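Local coordinates for UPF0147 protein Ta0600 (Thermoplasma acidophilum DSM 1728, PDB 2QSB) that is of unknown function but folds as a small four-helix bundle and belongs to the uncharacterised UPF0147 family, at residues 68-72 with 73-77. Sequence-based numbering, arbitrary orientation. Where two conformers were deposited one is given.
Sequences PNVPA and HGRTD
Arg75 reaches back from the first turn of helix 72-88, the last helix of the four-helix bundle, to grip the backbone of Val70 in the loop that leads into it. With CG beside its own backbone N (chi1 -58°) and the chain extended as far as NE, the arginine runs back toward the loop, crossing the Val70 side chain at a slant, and presents its guanidinium side-on. NE donates a hydrogen bond of 2.7 Å to Val70 O. NH2 adds a second to the same oxygen, which lies in the guanidinium plane; in this conformer, one of two deposited, the two bonds hold that plane turned toward the carbonyl. The NE bond is the straighter, at 160°. Val70, buried, holds CG1 opposite its backbone N (chi1 -178°), against the aliphatic part of the arginine, 3.8 Å from Arg75 CG. Pro71 is the N-cap residue, and its carbonyl receives the first helical bond from Arg75 N as well as a weak one from Gly74 N. CB and CG of the Pro71 ring lie obliquely against ND1 and CE1 of His73. His73 NE2 is hydrogen-bonded to Thr27 OG1 in the loop between helices 6-23 and 30-43. The two rings come closest at Pro71 CG and His73 CE1, 3.6 Å apart.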
# COMPACT_ATOMS: atom_id res chain seq x y z
N PRO A 68 14.10 2.09 9.09
CA PRO A 68 15.36 1.40 8.76
C PRO A 68 15.38 -0.12 9.01
O PRO A 68 16.29 -0.82 8.51
CB PRO A 68 16.39 2.12 9.64
CG PRO A 68 15.59 2.64 10.77
CD PRO A 68 14.29 3.10 10.14
N ASN A 69 14.40 -0.64 9.74
CA ASN A 69 14.29 -2.09 9.96
C ASN A 69 13.71 -2.84 8.78
O ASN A 69 13.75 -4.07 8.74
CB ASN A 69 13.48 -2.37 11.23
CG ASN A 69 14.20 -1.90 12.48
OD1 ASN A 69 15.40 -2.12 12.63
ND2 ASN A 69 13.49 -1.19 13.34
N VAL A 70 13.17 -2.13 7.79
CA VAL A 70 12.58 -2.81 6.66
C VAL A 70 13.69 -3.31 5.71
O VAL A 70 14.56 -2.55 5.33
CB VAL A 70 11.59 -1.87 5.93
CG1 VAL A 70 10.93 -2.59 4.78
CG2 VAL A 70 10.54 -1.39 6.92
N PRO A 71 13.65 -4.59 5.30
CA PRO A 71 14.66 -5.11 4.36
C PRO A 71 14.51 -4.50 2.98
O PRO A 71 13.41 -4.08 2.59
CB PRO A 71 14.33 -6.62 4.30
CG PRO A 71 12.88 -6.69 4.68
CD PRO A 71 12.68 -5.62 5.72
N ALA A 72 15.59 -4.48 2.22
CA ALA A 72 15.60 -3.86 0.92
C ALA A 72 14.46 -4.32 0.03
O ALA A 72 13.82 -3.51 -0.64
CB ALA A 72 16.94 -4.12 0.21
N HIS A 73 14.20 -5.63 -0.02
CA HIS A 73 13.16 -6.11 -0.93
C HIS A 73 11.79 -5.61 -0.50
O HIS A 73 10.92 -5.33 -1.35
CB HIS A 73 13.14 -7.64 -1.07
CG HIS A 73 12.66 -8.37 0.15
ND1 HIS A 73 13.46 -8.59 1.25
CD2 HIS A 73 11.46 -8.91 0.44
CE1 HIS A 73 12.76 -9.25 2.16
NE2 HIS A 73 11.54 -9.45 1.69
N GLY A 74 11.59 -5.45 0.81
CA GLY A 74 10.30 -4.93 1.32
C GLY A 74 10.16 -3.45 1.01
O GLY A 74 9.07 -2.99 0.71
N ARG A 75 11.27 -2.70 1.06
CA ARG A 75 11.22 -1.28 0.67
C ARG A 75 10.80 -1.15 -0.78
O ARG A 75 9.93 -0.33 -1.11
CB ARG A 75 12.55 -0.57 0.92
CG ARG A 75 13.02 -0.62 2.35
CD ARG A 75 14.34 0.09 2.52
NE ARG A 75 15.05 -0.40 3.70
CZ ARG A 75 16.16 0.15 4.19
NH1 ARG A 75 16.72 1.20 3.60
NH2 ARG A 75 16.72 -0.37 5.28
N THR A 76 11.38 -1.97 -1.65
CA THR A 76 10.98 -1.93 -3.05
C THR A 76 9.51 -2.28 -3.20
O THR A 76 8.79 -1.64 -3.98
CB THR A 76 11.87 -2.81 -3.90
OG1 THR A 76 13.20 -2.30 -3.78
CG2 THR A 76 11.42 -2.77 -5.36
N ASP A 77 9.04 -3.29 -2.46
CA ASP A 77 7.62 -3.64 -2.54
C ASP A 77 6.74 -2.46 -2.13
O ASP A 77 5.70 -2.21 -2.77
CB ASP A 77 7.33 -4.89 -1.69
CG ASP A 77 7.89 -6.17 -2.32
OD1 ASP A 77 8.28 -6.18 -3.50
OD2 ASP A 77 7.91 -7.15 -1.58